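Local coordinates for protein putative tryptophan halogenase (Xanthomonas campestris pv. campestris, PDB 6Y1W) that is a putative flavin-dependent halogenase that probably uses FAD to halogenate an aromatic substrate, at residues Phe224-Ile229 and Asn323-Val328. Numbering follows the deposited sequence.
Sequences FRALLI and NQRHRV
Arg-325 reaches from the end of strand 323-325 to the start of helix 227-232, where its side chain runs alongside Ile-229 in the opposite direction and ends at Ala-226. With CG anti to the backbone N (chi1 -161°) and bends at chi2 and chi3, the arginine chain folds so that CG and CD pass CG1 of Ile-229 and the NE-CZ-NH1 part of the guanidinium lies under CG2. CG of Arg-325 meets CG1 of Ile-229 at 4.0 Å, while the CG2 methyl of Ile-229 sits over one face of the guanidinium, displaced toward its rim and 3.8 Å from NE of Arg-325. The Ala-226 methyl approaches the same group obliquely, its CB 3.1 Å from NH1 of Arg-325, an unusually short separation whose exact value is doubtful. No hydrogen bond joins the two segments; the guanidinium is instead held in place by carbonyls elsewhere, NE giving its hydrogen to Ala-339 O and NH2 to Val-235 O. The other branch of Ile-229, anti to its own nitrogen (chi1 -167°), carries CD1 to the following turn, 3.9 Å from Val-328 O and 4.0 Å from Arg-327 O. The latter oxygen is buried here without a polar partner in the model. The arrangement joins the small antiparallel sheet of strands 237-239, 323-325 and 341-342 to the helix that follows strand 217-220 of the Rossmann-type nucleotide-binding fold, as expected for a flavin-dependent halogenase, near Leu-338, a predicted FAD-binding residue.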
loop_
_atom_site.group_PDB
_atom_site.type_symbol
_atom_site.label_atom_id
_atom_site.label_comp_id
_atom_site.label_asym_id
_atom_site.label_seq_id
_atom_site.Cartn_x
_atom_site.Cartn_y
_atom_site.Cartn_z
ATOM N N PHE A 224 19.558 -11.637 21.259
ATOM C CA PHE A 224 20.882 -11.456 20.693
ATOM C C PHE A 224 21.663 -12.760 20.677
ATOM O O PHE A 224 22.647 -12.860 19.931
ATOM C CB PHE A 224 21.629 -10.343 21.460
ATOM C CG PHE A 224 21.273 -8.960 20.981
ATOM C CD1 PHE A 224 21.453 -8.609 19.653
ATOM C CD2 PHE A 224 20.755 -8.006 21.862
ATOM C CE1 PHE A 224 21.120 -7.337 19.206
ATOM C CE2 PHE A 224 20.417 -6.736 21.409
ATOM C CZ PHE A 224 20.593 -6.407 20.093
ATOM N N ARG A 225 21.221 -13.783 21.417
ATOM C CA ARG A 225 21.937 -15.054 21.325
ATOM C C ARG A 225 21.760 -15.662 19.946
ATOM O O ARG A 225 22.700 -16.263 19.417
ATOM C CB ARG A 225 21.428 -16.052 22.383
ATOM C CG ARG A 225 21.415 -15.557 23.804
ATOM C CD ARG A 225 20.808 -16.575 24.751
ATOM N NE ARG A 225 21.365 -16.407 26.093
ATOM C CZ ARG A 225 21.062 -15.412 26.928
ATOM N NH1 ARG A 225 21.640 -15.357 28.123
ATOM N NH2 ARG A 225 20.170 -14.484 26.591
ATOM N N ALA A 226 20.607 -15.432 19.307
ATOM C CA ALA A 226 20.307 -15.952 17.974
ATOM C C ALA A 226 20.831 -17.377 17.805
ATOM O O ALA A 226 21.552 -17.698 16.854
ATOM C CB ALA A 226 20.836 -15.032 16.868
ATOM N N LEU A 227 20.448 -18.236 18.741
ATOM C CA LEU A 227 20.986 -19.599 18.769
ATOM C C LEU A 227 20.714 -20.356 17.472
ATOM O O LEU A 227 21.519 -21.199 17.045
ATOM C CB LEU A 227 20.375 -20.363 19.930
ATOM C CG LEU A 227 20.569 -19.859 21.359
ATOM C CD1 LEU A 227 19.953 -20.852 22.323
ATOM C CD2 LEU A 227 22.049 -19.690 21.651
ATOM N N LEU A 228 19.553 -20.135 16.868
ATOM C CA LEU A 228 19.208 -20.881 15.663
ATOM C C LEU A 228 19.594 -20.142 14.380
ATOM O O LEU A 228 20.335 -20.680 13.549
ATOM C CB LEU A 228 17.705 -21.225 15.662
ATOM C CG LEU A 228 17.161 -21.875 16.948
ATOM C CD1 LEU A 228 15.662 -22.255 16.753
ATOM C CD2 LEU A 228 17.939 -23.100 17.332
ATOM N N ILE A 229 19.079 -18.918 14.186
ATOM C CA ILE A 229 19.270 -18.227 12.921
ATOM C C ILE A 229 20.719 -17.804 12.777
ATOM O O ILE A 229 21.245 -17.754 11.655
ATOM C CB ILE A 229 18.297 -17.031 12.820
ATOM C CG1 ILE A 229 18.211 -16.462 11.397
ATOM C CG2 ILE A 229 18.659 -15.932 13.846
ATOM C CD1 ILE A 229 17.367 -17.303 10.403
ATOM N N ASN A 323 20.645 -3.083 13.204
ATOM C CA ASN A 323 20.913 -4.106 12.197
ATOM C C ASN A 323 19.636 -4.790 11.727
ATOM O O ASN A 323 18.583 -4.750 12.382
ATOM C CB ASN A 323 21.860 -5.163 12.750
ATOM C CG ASN A 323 21.127 -6.177 13.619
ATOM O OD1 ASN A 323 20.607 -7.182 13.123
ATOM N ND2 ASN A 323 21.015 -5.872 14.906
ATOM N N GLN A 324 19.759 -5.502 10.600
ATOM C CA GLN A 324 18.717 -6.423 10.152
ATOM C C GLN A 324 19.392 -7.715 9.726
ATOM O O GLN A 324 20.409 -7.679 9.034
ATOM C CB GLN A 324 17.832 -5.851 9.006
ATOM C CG GLN A 324 18.363 -5.966 7.537
ATOM C CD GLN A 324 17.298 -5.703 6.450
ATOM O OE1 GLN A 324 16.314 -6.448 6.312
ATOM N NE2 GLN A 324 17.506 -4.654 5.662
ATOM N N ARG A 325 18.844 -8.837 10.178
ATOM C CA ARG A 325 19.280 -10.142 9.700
ATOM C C ARG A 325 19.104 -10.168 8.183
ATOM O O ARG A 325 18.106 -9.661 7.661
ATOM C CB ARG A 325 18.418 -11.204 10.399
ATOM C CG ARG A 325 18.904 -12.626 10.445
ATOM C CD ARG A 325 20.205 -12.823 11.184
ATOM N NE ARG A 325 20.206 -12.638 12.625
ATOM C CZ ARG A 325 21.204 -13.048 13.405
ATOM N NH1 ARG A 325 21.172 -12.820 14.708
ATOM N NH2 ARG A 325 22.263 -13.676 12.883
ATOM N N HIS A 326 20.090 -10.725 7.458
ATOM C CA HIS A 326 19.999 -10.696 5.994
ATOM C C HIS A 326 18.761 -11.417 5.492
ATOM O O HIS A 326 18.140 -10.997 4.503
ATOM C CB HIS A 326 21.240 -11.316 5.362
ATOM C CG HIS A 326 22.435 -10.433 5.453
ATOM N ND1 HIS A 326 22.407 -9.115 5.045
ATOM C CD2 HIS A 326 23.675 -10.660 5.937
ATOM C CE1 HIS A 326 23.597 -8.577 5.251
ATOM N NE2 HIS A 326 24.384 -9.490 5.794
ATOM N N ARG A 327 18.432 -12.551 6.107
ATOM C CA ARG A 327 17.190 -13.246 5.826
ATOM C C ARG A 327 16.566 -13.584 7.168
ATOM O O ARG A 327 17.271 -14.029 8.071
ATOM C CB ARG A 327 17.461 -14.521 4.990
ATOM C CG ARG A 327 18.062 -14.192 3.637
ATOM C CD ARG A 327 18.506 -15.445 2.874
ATOM N NE ARG A 327 19.496 -16.239 3.587
ATOM C CZ ARG A 327 20.765 -15.882 3.775
ATOM N NH1 ARG A 327 21.212 -14.716 3.300
ATOM N NH2 ARG A 327 21.588 -16.687 4.436
ATOM N N VAL A 328 15.279 -13.297 7.327
ATOM C CA VAL A 328 14.674 -13.625 8.616
ATOM C C VAL A 328 14.091 -15.029 8.619
ATOM O O VAL A 328 13.962 -15.622 9.700
ATOM C CB VAL A 328 13.615 -12.581 9.008
ATOM C CG1 VAL A 328 14.332 -11.285 9.372
ATOM C CG2 VAL A 328 12.648 -12.311 7.888
#